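Local coordinates for endo-1,3-beta-glucanase, family GH16 (Zobellia galactanivorans, PDB 4BPZ), which probably hydrolyses internal beta-1,3-glucosidic linkages of laminarin-type glucans, this chain being the calcium-binding family 16 glycoside hydrolase catalytic module of a longer protein, at residues A[62-70]-A[240-250]; A[172-180]-A[202-210]. The protein carries 1 engineered substitution. One frame throughout, in Å; residues are numbered along the deposited sequence.

Contact 1. Residues A[62-70]-A[240-250]; sequences GTLKIRAIK and ENFTDDIFEID. With CA (calcium ion), chain E.
Thr63 gives its hydroxyl to the carboxylate of Glu248, OG1 to OE2 at 2.7 Å, meeting the lone pair that faces away from the other carboxylate oxygen. With chi1 of 65° OG1 sits between the backbone N and the carbonyl carbon; it also accepts a hydrogen bond from Lys65 NZ at 2.9 Å. The Lys65 side chain lies beside that of Glu248 and points the same way, but NZ, also bonded to Ser60 OG, stays 4.1 Å from Glu248 OE2, beyond salt-bridge range. On this same face, Lys65 CG lies against Ile246 CG2 at 3.7 Å, and the near part of Arg67 lies beside Ile246 before NE turns to the backbone O of Glu55. The opposite face is largely apolar: Leu64 and Ile249 lie side by side and point the same way, CD2 to CD1 at 4.0 Å, and Ile249 CD1 also lies over one face of the Phe247 ring, toward its rim. Strands 63-70 and 244-249 are antiparallel neighbours in the beta-jelly-roll sandwich of the family, with paired backbone bonds at Leu64–Ile249, Ile66–Phe247 and Ala68–Asp245. At one end calcium ties the two segments: Gly62 O binds it at 2.3 Å, Asp250 contributes both O and OD1, and Glu18, Glu20 and a water complete the site. Arg101 holds Asp250 OD2 in a salt bridge. At the far end Lys70, extended along its whole length, passes Phe242 O and donates from NZ to Glu240 O at 3.0 Å, while a water bridges NZ to Glu240 OE2. The edge of the Phe242 ring faces Ala68 O and Lys70 N.

Contact 2. Residues A[172-180]-A[202-210]; sequences NLGGTTPIT and LDDTLVYEL
The Tyr208 ring settles on the backbone of Gly174, whose CA sits 3.7 Å from the ring centroid and 15° off the normal, a CH-pi contact over one face. The bare CA of Gly175 lets Val207 O and Tyr208 CD1 come close. The Leu173 side chain crosses that of Tyr208 at about a right angle, CD1 3.7 Å from Tyr208 CE2, and the same methyl meets Leu210 CD1. Val207 is the next bump: CG1 rests on Gly175 O, while CG2 turns to the methyl of Thr177. That methyl, CG2, touches both Val207 CG2 and Leu202 CD2, the latter 3.5 Å away, and Leu202 CD2 in turn lodges beside Ile179, touching CB at 4.0 Å. The axes of strands 172-178 and 205-210 run antiparallel and come within 5.4 Å, and two waters link the backbones and Thr177 OG1: one donates to Thr176 O and Val207 O, another to Leu206 O while lying 3.0 Å from Thr177 OG1. Val207 and Tyr208 both face Val200 in a classic beta bulge, and Leu202 to Thr205 form a type II' turn, the tight link of a beta hairpin between strands 197-202 and 205-211.

Contact 1 and contact 2 lie in one family 16 domain, their centres about 24 Å apart and their nearest atoms about 10 Å apart, without touching. Along the chain the order is 62-70, 172-180, 202-210, 240-250, placing both segments of contact 2 between those of contact 1. Strand 96-103 pairs with both 244-255 and 187-193, and 187-193 pairs in turn with 197-202, the hairpin partner of 205-211; a run of neighbouring strands therefore leads from one contact to the other. Contact 1 brings together distant parts of the sequence beside the calcium site, whereas contact 2 packs more local strands by side chains and water, away from the calcium site and the glycan pocket.

Contact 1. Residues A[62-70]-A[240-250]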
ATOM      1  N   GLY A  62      -5.357 -19.919  -1.311  1.00 21.42           N
ATOM      2  CA  GLY A  62      -6.243 -18.941  -0.704  1.00 19.46           C
ATOM      3  C   GLY A  62      -5.649 -17.601  -0.341  1.00 18.78           C
ATOM      4  O   GLY A  62      -6.361 -16.747   0.197  1.00 18.68           O
ATOM      5  N   THR A  63      -4.392 -17.295  -0.731  1.00 17.41           N
ATOM      6  CA  THR A  63      -3.802 -16.046  -0.394  1.00 15.77           C
ATOM      7  C   THR A  63      -2.959 -15.498  -1.543  1.00 14.20           C
ATOM      8  O   THR A  63      -2.362 -16.248  -2.377  1.00 15.55           O
ATOM      9  CB  THR A  63      -2.883 -16.115   0.860  1.00 16.28           C
ATOM     10  OG1 THR A  63      -1.762 -16.934   0.592  1.00 17.53           O
ATOM     11  CG2 THR A  63      -3.514 -16.662   2.055  1.00 19.40           C
ATOM     12  N   LEU A  64      -2.887 -14.164  -1.610  1.00 13.26           N
ATOM     13  CA  LEU A  64      -1.929 -13.464  -2.459  1.00 12.90           C
ATOM     14  C   LEU A  64      -0.610 -13.395  -1.741  1.00 13.11           C
ATOM     15  O   LEU A  64      -0.550 -13.099  -0.544  1.00 13.40           O
ATOM     16  CB  LEU A  64      -2.476 -11.998  -2.672  1.00 13.07           C
ATOM     17  CG  LEU A  64      -1.461 -11.032  -3.281  1.00 12.60           C
ATOM     18  CD1 LEU A  64      -1.146 -11.374  -4.729  1.00 14.44           C
ATOM     19  CD2 LEU A  64      -2.031  -9.639  -3.183  1.00 14.72           C
ATOM     20  N   LYS A  65       0.483 -13.627  -2.479  1.00 12.77           N
ATOM     21  CA  LYS A  65       1.796 -13.320  -1.975  1.00 12.53           C
ATOM     22  C   LYS A  65       2.431 -12.283  -2.847  1.00 12.02           C
ATOM     23  O   LYS A  65       2.396 -12.378  -4.105  1.00 13.21           O
ATOM     24  CB  LYS A  65       2.726 -14.567  -2.045  1.00 14.11           C
ATOM     25  CG  LYS A  65       2.385 -15.629  -1.038  1.00 15.52           C
ATOM     26  CD  LYS A  65       1.194 -16.511  -1.427  1.00 16.72           C
ATOM     27  CE  LYS A  65       1.191 -17.805  -0.661  1.00 19.08           C
ATOM     28  NZ  LYS A  65      -0.024 -18.574  -0.975  1.00 19.32           N
ATOM     29  N   ILE A  66       3.014 -11.246  -2.211  1.00 10.98           N
ATOM     30  CA  ILE A  66       3.973 -10.364  -2.863  1.00 11.04           C
ATOM     31  C   ILE A  66       5.335 -10.772  -2.288  1.00 11.45           C
ATOM     32  O   ILE A  66       5.460 -10.992  -1.073  1.00 11.66           O
ATOM     33  CB  ILE A  66       3.676  -8.857  -2.571  1.00 11.28           C
ATOM     34  CG1 ILE A  66       2.312  -8.553  -3.213  1.00 12.99           C
ATOM     35  CG2 ILE A  66       4.788  -7.999  -3.113  1.00 12.71           C
ATOM     36  CD1 ILE A  66       1.763  -7.151  -2.773  1.00 16.10           C
ATOM     37  N   ARG A  67       6.316 -10.935  -3.175  1.00 11.33           N
ATOM     38  CA  ARG A  67       7.638 -11.481  -2.769  1.00 10.73           C
ATOM     39  C   ARG A  67       8.695 -10.563  -3.264  1.00 11.22           C
ATOM     40  O   ARG A  67       8.812 -10.281  -4.469  1.00 11.84           O
ATOM     41  CB  ARG A  67       7.743 -12.894  -3.342  1.00 11.79           C
ATOM     42  CG  ARG A  67       9.136 -13.529  -3.064  1.00 11.23           C
ATOM     43  CD  ARG A  67       9.163 -15.015  -3.273  1.00 13.15           C
ATOM     44  NE  ARG A  67       8.692 -15.364  -4.622  1.00 12.53           N
ATOM     45  CZ  ARG A  67       8.143 -16.537  -4.974  1.00 11.54           C
ATOM     46  NH1 ARG A  67       8.057 -17.529  -4.071  1.00 12.86           N
ATOM     47  NH2 ARG A  67       7.678 -16.673  -6.211  1.00 12.90           N
ATOM     48  N   ALA A  68       9.521 -10.076  -2.315  1.00 10.74           N
ATOM     49  CA  ALA A  68      10.701  -9.274  -2.623  1.00 10.95           C
ATOM     50  C   ALA A  68      11.908 -10.210  -2.676  1.00 11.79           C
ATOM     51  O   ALA A  68      12.027 -11.108  -1.824  1.00 13.00           O
ATOM     52  CB  ALA A  68      10.904  -8.243  -1.558  1.00 12.92           C
ATOM     53  N   ILE A  69      12.816  -9.972  -3.597  1.00 12.22           N
ATOM     54  CA  ILE A  69      13.942 -10.902  -3.871  1.00 12.35           C
ATOM     55  C   ILE A  69      15.174 -10.097  -4.130  1.00 12.64           C
ATOM     56  O   ILE A  69      15.162  -9.089  -4.834  1.00 13.68           O
ATOM     57  CB  ILE A  69      13.675 -11.768  -5.099  1.00 13.30           C
ATOM     58  CG1 ILE A  69      12.324 -12.459  -5.075  1.00 14.57           C
ATOM     59  CG2 ILE A  69      14.781 -12.789  -5.280  1.00 15.31           C
ATOM     60  CD1 ILE A  69      11.958 -13.189  -6.339  1.00 16.92           C
ATOM     61  N   LYS A  70      16.317 -10.534  -3.552  1.00 13.09           N
ATOM     62  CA  LYS A  70      17.622  -9.978  -3.974  1.00 13.68           C
ATOM     63  C   LYS A  70      17.950 -10.616  -5.305  1.00 14.88           C
ATOM     64  O   LYS A  70      18.189 -11.861  -5.417  1.00 16.03           O
ATOM     65  CB  LYS A  70      18.696 -10.306  -2.921  1.00 15.78           C
ATOM     66  CG  LYS A  70      20.047  -9.663  -3.275  1.00 16.97           C
ATOM     67  CD  LYS A  70      21.017  -9.823  -2.143  1.00 18.76           C
ATOM     68  CE  LYS A  70      22.272  -9.004  -2.431  1.00 21.63           C
ATOM     69  NZ  LYS A  70      23.178  -9.122  -1.246  1.00 23.59           N
ATOM     70  N   GLU A 240      23.291  -8.224   4.118  1.00 18.65           N
ATOM     71  CA  GLU A 240      23.953  -8.781   2.955  1.00 19.91           C
ATOM     72  C   GLU A 240      23.411 -10.188   2.583  1.00 18.96           C
ATOM     73  O   GLU A 240      23.349 -10.516   1.400  1.00 23.08           O
ATOM     74  CB  GLU A 240      25.450  -8.902   3.229  1.00 21.64           C
ATOM     75  CG  GLU A 240      26.191  -9.514   2.031  1.00 28.32           C
ATOM     76  CD  GLU A 240      26.068 -11.112   1.834  1.00 49.88           C
ATOM     77  OE1 GLU A 240      25.821 -11.923   2.837  1.00 46.55           O
ATOM     78  OE2 GLU A 240      26.221 -11.603   0.625  1.00 43.13           O
ATOM     79  N   ASN A 241      22.937 -10.920   3.566  1.00 19.79           N
ATOM     80  CA  ASN A 241      22.437 -12.247   3.352  1.00 21.90           C
ATOM     81  C   ASN A 241      21.015 -12.331   2.880  1.00 19.08           C
ATOM     82  O   ASN A 241      20.446 -13.449   2.789  1.00 21.99           O
ATOM     83  CB  ASN A 241      22.717 -13.152   4.587  1.00 23.53           C
ATOM     84  CG  ASN A 241      21.717 -12.901   5.826  1.00 32.35           C
ATOM     85  OD1 ASN A 241      20.993 -11.871   5.926  1.00 29.69           O
ATOM     86  ND2 ASN A 241      21.667 -13.894   6.775  1.00 32.37           N
ATOM     87  N   PHE A 242      20.319 -11.204   2.664  1.00 19.12           N
ATOM     88  CA  PHE A 242      18.901 -11.253   2.297  1.00 16.30           C
ATOM     89  C   PHE A 242      18.743 -12.065   1.045  1.00 15.41           C
ATOM     90  O   PHE A 242      19.413 -11.897   0.035  1.00 16.65           O
ATOM     91  CB  PHE A 242      18.443  -9.822   2.065  1.00 17.16           C
ATOM     92  CG  PHE A 242      16.936  -9.757   1.739  1.00 14.14           C
ATOM     93  CD1 PHE A 242      16.038  -9.692   2.728  1.00 15.48           C
ATOM     94  CD2 PHE A 242      16.465  -9.836   0.452  1.00 14.68           C
ATOM     95  CE1 PHE A 242      14.631  -9.652   2.487  1.00 14.95           C
ATOM     96  CE2 PHE A 242      15.091  -9.766   0.196  1.00 13.95           C
ATOM     97  CZ  PHE A 242      14.186  -9.714   1.179  1.00 13.62           C
ATOM     98  N   THR A 243      17.762 -12.962   1.098  1.00 14.57           N
ATOM     99  CA  THR A 243      17.389 -13.771  -0.058  1.00 15.58           C
ATOM    100  C   THR A 243      16.052 -13.311  -0.644  1.00 13.28           C
ATOM    101  O   THR A 243      16.006 -12.737  -1.732  1.00 14.53           O
ATOM    102  CB  THR A 243      17.294 -15.265   0.305  1.00 16.67           C
ATOM    103  OG1 THR A 243      16.515 -15.422   1.497  1.00 17.24           O
ATOM    104  CG2 THR A 243      18.681 -15.846   0.531  1.00 21.30           C
ATOM    105  N   ASP A 244      14.970 -13.570   0.085  1.00 14.10           N
ATOM    106  CA  ASP A 244      13.631 -13.187  -0.341  1.00 12.67           C
ATOM    107  C   ASP A 244      12.739 -13.124   0.873  1.00 13.35           C
ATOM    108  O   ASP A 244      13.062 -13.639   1.953  1.00 15.15           O
ATOM    109  CB  ASP A 244      13.116 -14.127  -1.418  1.00 15.19           C
ATOM    110  CG  ASP A 244      13.318 -15.577  -1.013  1.00 18.71           C
ATOM    111  OD1 ASP A 244      12.699 -16.050  -0.088  1.00 20.69           O
ATOM    112  OD2 ASP A 244      14.248 -16.250  -1.662  1.00 20.02           O
ATOM    113  N   ASP A 245      11.566 -12.483   0.746  1.00 13.44           N
ATOM    114  CA  ASP A 245      10.566 -12.498   1.813  1.00 13.92           C
ATOM    115  C   ASP A 245       9.208 -12.216   1.226  1.00 12.17           C
ATOM    116  O   ASP A 245       9.113 -11.612   0.122  1.00 13.85           O
ATOM    117  CB  ASP A 245      10.862 -11.483   2.918  1.00 14.41           C
ATOM    118  CG  ASP A 245      10.341 -11.890   4.259  1.00 16.00           C
ATOM    119  OD1 ASP A 245       9.787 -13.002   4.413  1.00 18.25           O
ATOM    120  OD2 ASP A 245      10.481 -11.072   5.195  1.00 18.49           O
ATOM    121  N   ILE A 246       8.164 -12.592   1.935  1.00 12.26           N
ATOM    122  CA  ILE A 246       6.786 -12.524   1.493  1.00 12.14           C
ATOM    123  C   ILE A 246       5.911 -11.672   2.382  1.00 12.00           C
ATOM    124  O   ILE A 246       5.998 -11.700   3.580  1.00 12.94           O
ATOM    125  CB  ILE A 246       6.201 -13.966   1.346  1.00 13.51           C
ATOM    126  CG1 ILE A 246       6.727 -14.625   0.062  1.00 14.63           C
ATOM    127  CG2 ILE A 246       4.674 -14.007   1.386  1.00 14.87           C
ATOM    128  CD1 ILE A 246       6.483 -16.154  -0.027  1.00 16.73           C
ATOM    129  N   PHE A 247       4.984 -10.966   1.725  1.00 11.61           N
ATOM    130  CA  PHE A 247       3.817 -10.271   2.321  1.00 11.08           C
ATOM    131  C   PHE A 247       2.594 -11.049   1.859  1.00 10.72           C
ATOM    132  O   PHE A 247       2.382 -11.145   0.645  1.00 12.26           O
ATOM    133  CB  PHE A 247       3.847  -8.868   1.733  1.00 11.69           C
ATOM    134  CG  PHE A 247       2.802  -7.874   2.187  1.00 11.48           C
ATOM    135  CD1 PHE A 247       1.949  -8.082   3.254  1.00 12.07           C
ATOM    136  CD2 PHE A 247       2.695  -6.674   1.479  1.00 11.88           C
ATOM    137  CE1 PHE A 247       1.004  -7.119   3.594  1.00 13.06           C
ATOM    138  CE2 PHE A 247       1.773  -5.727   1.822  1.00 12.48           C
ATOM    139  CZ  PHE A 247       0.961  -5.941   2.891  1.00 13.45           C
ATOM    140  N   GLU A 248       1.903 -11.700   2.760  1.00 12.24           N
ATOM    141  CA  GLU A 248       0.847 -12.625   2.428  1.00 12.49           C
ATOM    142  C   GLU A 248      -0.493 -12.023   2.821  1.00 12.79           C
ATOM    143  O   GLU A 248      -0.726 -11.673   3.976  1.00 14.25           O
ATOM    144  CB  GLU A 248       1.059 -13.939   3.173  1.00 15.08           C
ATOM    145  CG  GLU A 248       0.060 -14.960   2.735  1.00 17.25           C
ATOM    146  CD  GLU A 248       0.201 -16.321   3.380  1.00 21.46           C
ATOM    147  OE1 GLU A 248       0.855 -16.415   4.425  1.00 23.77           O
ATOM    148  OE2 GLU A 248      -0.367 -17.285   2.855  1.00 21.57           O
ATOM    149  N   ILE A 249      -1.384 -11.921   1.838  1.00 13.40           N
ATOM    150  CA  ILE A 249      -2.683 -11.251   2.026  1.00 13.73           C
ATOM    151  C   ILE A 249      -3.799 -12.255   1.783  1.00 12.96           C
ATOM    152  O   ILE A 249      -3.964 -12.816   0.695  1.00 13.82           O
ATOM    153  CB  ILE A 249      -2.760 -10.026   1.046  1.00 13.71           C
ATOM    154  CG1 ILE A 249      -1.716  -9.022   1.483  1.00 14.91           C
ATOM    155  CG2 ILE A 249      -4.163  -9.467   1.088  1.00 13.84           C
ATOM    156  CD1 ILE A 249      -1.473  -8.020   0.475  1.00 21.97           C
ATOM    157  N   ASP A 250      -4.579 -12.525   2.812  1.00 13.43           N
ATOM    158  CA  ASP A 250      -5.716 -13.463   2.718  1.00 14.03           C
ATOM    159  C   ASP A 250      -6.865 -12.873   1.919  1.00 14.18           C
ATOM    160  O   ASP A 250      -7.499 -13.543   1.101  1.00 14.28           O
ATOM    161  CB  ASP A 250      -6.123 -13.835   4.153  1.00 14.91           C
ATOM    162  CG  ASP A 250      -7.208 -14.884   4.187  1.00 17.65           C
ATOM    163  OD1 ASP A 250      -7.359 -15.678   3.232  1.00 17.56           O
ATOM    164  OD2 ASP A 250      -7.922 -14.902   5.222  1.00 19.35           O
TER
HETATM  165 CA    CA E 400      -8.252 -15.841   1.040  0.80 16.49          CA
HETATM  166  O   HOH W   1      17.996 -14.016  -3.698  1.00 30.42           O
HETATM  167  O   HOH W   2      23.933 -12.002  -1.199  1.00 35.27           O
HETATM  168  O   HOH W   3     -10.374 -15.279   1.996  1.00 17.92           O

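Contact 2. Residues A[172-180]-A[202-210]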
ATOM      1  N   ASN A 172       1.861  15.831   7.162  1.00 18.25           N
ATOM      2  CA  ASN A 172       2.225  14.392   7.298  1.00 18.74           C
ATOM      3  C   ASN A 172       2.112  14.076   8.725  1.00 18.47           C
ATOM      4  O   ASN A 172       2.861  14.620   9.541  1.00 24.21           O
ATOM      5  CB  ASN A 172       3.704  14.311   6.776  1.00 27.62           C
ATOM      6  CG  ASN A 172       4.488  13.073   7.142  1.00 27.75           C
ATOM      7  OD1 ASN A 172       3.930  12.041   7.433  1.00 24.96           O
ATOM      8  ND2 ASN A 172       5.812  13.143   6.926  1.00 43.24           N
ATOM      9  N   LEU A 173       1.207  13.217   9.114  1.00 16.64           N
ATOM     10  CA  LEU A 173       1.041  12.898  10.536  1.00 16.32           C
ATOM     11  C   LEU A 173       0.413  11.562  10.681  1.00 14.17           C
ATOM     12  O   LEU A 173      -0.175  11.051   9.732  1.00 15.53           O
ATOM     13  CB  LEU A 173       0.338  14.006  11.357  1.00 21.41           C
ATOM     14  CG  LEU A 173      -0.867  14.587  10.658  1.00 21.00           C
ATOM     15  CD1 LEU A 173      -1.993  13.640  10.564  1.00 23.49           C
ATOM     16  CD2 LEU A 173      -1.364  15.780  11.475  1.00 26.74           C
ATOM     17  N   GLY A 174       0.503  10.983  11.847  1.00 14.11           N
ATOM     18  CA  GLY A 174      -0.092   9.723  12.111  1.00 14.50           C
ATOM     19  C   GLY A 174       0.349   9.162  13.421  1.00 13.97           C
ATOM     20  O   GLY A 174       0.740   9.870  14.328  1.00 14.36           O
ATOM     21  N   GLY A 175       0.265   7.833  13.529  1.00 14.44           N
ATOM     22  CA  GLY A 175       0.588   7.137  14.770  1.00 15.71           C
ATOM     23  C   GLY A 175       1.211   5.794  14.497  1.00 14.29           C
ATOM     24  O   GLY A 175       1.368   5.349  13.344  1.00 14.79           O
ATOM     25  N   THR A 176       1.528   5.115  15.571  1.00 15.83           N
ATOM     26  CA  THR A 176       2.063   3.749  15.516  1.00 16.90           C
ATOM     27  C   THR A 176       1.391   2.922  16.611  1.00 16.03           C
ATOM     28  O   THR A 176       0.790   3.477  17.569  1.00 18.00           O
ATOM     29  CB  THR A 176       3.599   3.616  15.765  1.00 20.97           C
ATOM     30  OG1 THR A 176       3.832   4.071  17.100  1.00 22.97           O
ATOM     31  CG2 THR A 176       4.332   4.392  14.757  1.00 21.02           C
ATOM     32  N   THR A 177       1.497   1.639  16.515  1.00 17.28           N
ATOM     33  CA  THR A 177       0.959   0.781  17.529  1.00 18.65           C
ATOM     34  C   THR A 177       1.755  -0.461  17.652  1.00 16.31           C
ATOM     35  O   THR A 177       2.327  -0.944  16.694  1.00 17.13           O
ATOM     36  CB  THR A 177      -0.545   0.482  17.258  1.00 19.04           C
ATOM     37  OG1 THR A 177      -1.212   0.232  18.482  1.00 25.81           O
ATOM     38  CG2 THR A 177      -0.772  -0.610  16.196  1.00 19.03           C
ATOM     39  N   PRO A 178       1.846  -1.060  18.839  1.00 17.61           N
ATOM     40  CA  PRO A 178       2.610  -2.312  18.972  1.00 18.58           C
ATOM     41  C   PRO A 178       1.904  -3.447  18.294  1.00 18.25           C
ATOM     42  O   PRO A 178       0.652  -3.557  18.241  1.00 19.18           O
ATOM     43  CB  PRO A 178       2.690  -2.545  20.506  1.00 20.88           C
ATOM     44  CG  PRO A 178       2.223  -1.376  21.149  1.00 24.46           C
ATOM     45  CD  PRO A 178       1.554  -0.468  20.161  1.00 19.81           C
ATOM     46  N   ILE A 179       2.662  -4.379  17.774  1.00 17.94           N
ATOM     47  CA  ILE A 179       2.116  -5.598  17.185  1.00 18.69           C
ATOM     48  C   ILE A 179       2.947  -6.786  17.586  1.00 18.95           C
ATOM     49  O   ILE A 179       4.187  -6.653  17.711  1.00 19.19           O
ATOM     50  CB  ILE A 179       2.056  -5.491  15.605  1.00 17.06           C
ATOM     51  CG1 ILE A 179       1.270  -6.674  14.969  1.00 18.34           C
ATOM     52  CG2 ILE A 179       3.381  -5.328  14.959  1.00 16.00           C
ATOM     53  CD1 ILE A 179       0.864  -6.489  13.514  1.00 17.08           C
ATOM     54  N   THR A 180       2.293  -7.919  17.804  1.00 19.93           N
ATOM     55  CA  THR A 180       2.935  -9.190  18.133  1.00 22.61           C
ATOM     56  C   THR A 180       2.800 -10.189  17.007  1.00 19.40           C
ATOM     57  O   THR A 180       1.717 -10.344  16.442  1.00 20.60           O
ATOM     58  CB  THR A 180       2.248  -9.821  19.392  1.00 32.28           C
ATOM     59  OG1 THR A 180       2.534  -8.923  20.447  1.00 38.30           O
ATOM     60  CG2 THR A 180       2.732 -11.262  19.674  1.00 32.47           C
ATOM     61  N   LEU A 202      -5.635  -1.442  13.713  1.00 13.29           N
ATOM     62  CA  LEU A 202      -4.967  -2.746  13.720  1.00 13.26           C
ATOM     63  C   LEU A 202      -5.859  -3.618  14.560  1.00 14.87           C
ATOM     64  O   LEU A 202      -6.007  -3.353  15.775  1.00 15.34           O
ATOM     65  CB  LEU A 202      -3.602  -2.668  14.363  1.00 14.23           C
ATOM     66  CG  LEU A 202      -2.965  -4.071  14.609  1.00 16.05           C
ATOM     67  CD1 LEU A 202      -2.788  -4.819  13.327  1.00 18.24           C
ATOM     68  CD2 LEU A 202      -1.607  -3.894  15.309  1.00 19.57           C
ATOM     69  N   ASP A 203      -6.544  -4.588  13.950  1.00 14.64           N
ATOM     70  CA  ASP A 203      -7.568  -5.356  14.630  1.00 15.92           C
ATOM     71  C   ASP A 203      -8.573  -4.307  15.233  1.00 16.92           C
ATOM     72  O   ASP A 203      -9.141  -3.535  14.487  1.00 17.32           O
ATOM     73  CB  ASP A 203      -6.928  -6.362  15.600  1.00 18.27           C
ATOM     74  CG  ASP A 203      -6.090  -7.378  14.836  1.00 19.86           C
ATOM     75  OD1 ASP A 203      -6.497  -7.819  13.747  1.00 21.43           O
ATOM     76  OD2 ASP A 203      -5.120  -7.824  15.416  1.00 28.85           O
ATOM     77  N   ASP A 204      -8.751  -4.277  16.545  1.00 17.01           N
ATOM     78  CA  ASP A 204      -9.669  -3.309  17.132  1.00 16.75           C
ATOM     79  C   ASP A 204      -8.992  -2.130  17.796  1.00 18.08           C
ATOM     80  O   ASP A 204      -9.707  -1.370  18.447  1.00 20.21           O
ATOM     81  CB  ASP A 204     -10.558  -4.053  18.136  1.00 19.27           C
ATOM     82  CG  ASP A 204     -11.403  -5.101  17.456  1.00 18.52           C
ATOM     83  OD1 ASP A 204     -11.927  -4.927  16.312  1.00 23.10           O
ATOM     84  OD2 ASP A 204     -11.543  -6.186  18.038  1.00 25.85           O
ATOM     85  N   THR A 205      -7.713  -1.953  17.605  1.00 16.67           N
ATOM     86  CA  THR A 205      -6.971  -0.819  18.192  1.00 17.24           C
ATOM     87  C   THR A 205      -6.912   0.277  17.201  1.00 14.90           C
ATOM     88  O   THR A 205      -6.439   0.044  16.081  1.00 14.84           O
ATOM     89  CB  THR A 205      -5.575  -1.318  18.587  1.00 18.58           C
ATOM     90  OG1 THR A 205      -5.708  -2.415  19.509  1.00 20.37           O
ATOM     91  CG2 THR A 205      -4.781  -0.172  19.267  1.00 20.75           C
ATOM     92  N   LEU A 206      -7.318   1.473  17.595  1.00 15.31           N
ATOM     93  CA  LEU A 206      -7.159   2.628  16.728  1.00 13.93           C
ATOM     94  C   LEU A 206      -5.704   3.018  16.672  1.00 14.47           C
ATOM     95  O   LEU A 206      -5.070   3.251  17.698  1.00 16.16           O
ATOM     96  CB  LEU A 206      -8.026   3.756  17.266  1.00 15.07           C
ATOM     97  CG  LEU A 206      -7.954   5.033  16.383  1.00 14.24           C
ATOM     98  CD1 LEU A 206      -8.776   4.878  15.114  1.00 13.86           C
ATOM     99  CD2 LEU A 206      -8.453   6.266  17.190  1.00 17.23           C
ATOM    100  N   VAL A 207      -5.162   3.100  15.454  1.00 13.22           N
ATOM    101  CA  VAL A 207      -3.803   3.587  15.279  1.00 14.00           C
ATOM    102  C   VAL A 207      -3.805   5.089  15.146  1.00 13.23           C
ATOM    103  O   VAL A 207      -2.991   5.790  15.780  1.00 15.10           O
ATOM    104  CB  VAL A 207      -3.116   2.895  14.073  1.00 14.15           C
ATOM    105  CG1 VAL A 207      -1.684   3.290  14.040  1.00 16.82           C
ATOM    106  CG2 VAL A 207      -3.247   1.378  14.174  1.00 15.97           C
ATOM    107  N   TYR A 208      -4.709   5.614  14.348  1.00 12.98           N
ATOM    108  CA  TYR A 208      -4.826   7.074  14.220  1.00 12.85           C
ATOM    109  C   TYR A 208      -6.216   7.393  13.645  1.00 12.11           C
ATOM    110  O   TYR A 208      -6.731   6.646  12.806  1.00 13.10           O
ATOM    111  CB  TYR A 208      -3.730   7.661  13.294  1.00 13.73           C
ATOM    112  CG  TYR A 208      -3.471   9.123  13.539  1.00 13.73           C
ATOM    113  CD1 TYR A 208      -2.643   9.535  14.583  1.00 13.98           C
ATOM    114  CD2 TYR A 208      -4.072  10.114  12.759  1.00 13.45           C
ATOM    115  CE1 TYR A 208      -2.437  10.882  14.842  1.00 13.43           C
ATOM    116  CE2 TYR A 208      -3.872  11.480  12.972  1.00 14.86           C
ATOM    117  CZ  TYR A 208      -2.998  11.868  14.034  1.00 15.02           C
ATOM    118  OH  TYR A 208      -2.733  13.166  14.254  1.00 16.62           O
ATOM    119  N   GLU A 209      -6.762   8.515  14.054  1.00 12.03           N
ATOM    120  CA  GLU A 209      -7.924   9.120  13.439  1.00 12.28           C
ATOM    121  C   GLU A 209      -7.668  10.541  13.105  1.00 11.67           C
ATOM    122  O   GLU A 209      -7.294  11.335  13.982  1.00 12.74           O
ATOM    123  CB  GLU A 209      -9.131   8.993  14.404  1.00 13.11           C
ATOM    124  CG  GLU A 209     -10.339   9.801  13.980  1.00 13.95           C
ATOM    125  CD  GLU A 209     -11.517   9.588  14.860  1.00 16.26           C
ATOM    126  OE1 GLU A 209     -11.531   8.681  15.708  1.00 18.26           O
ATOM    127  OE2 GLU A 209     -12.522  10.328  14.702  1.00 18.42           O
ATOM    128  N   LEU A 210      -7.954  10.894  11.863  1.00 12.85           N
ATOM    129  CA  LEU A 210      -7.814  12.238  11.335  1.00 13.11           C
ATOM    130  C   LEU A 210      -9.144  12.776  10.954  1.00 12.34           C
ATOM    131  O   LEU A 210      -9.884  12.127  10.190  1.00 13.10           O
ATOM    132  CB  LEU A 210      -6.896  12.207  10.106  1.00 13.57           C
ATOM    133  CG  LEU A 210      -6.709  13.592   9.435  1.00 14.49           C
ATOM    134  CD1 LEU A 210      -6.087  14.656  10.379  1.00 16.56           C
ATOM    135  CD2 LEU A 210      -5.852  13.411   8.192  1.00 16.62           C
TER
HETATM  136  O   HOH W   4      -1.743   4.956  18.137  1.00 27.74           O
HETATM  137  O   HOH W   5      -2.607   2.833  18.938  1.00 29.58           O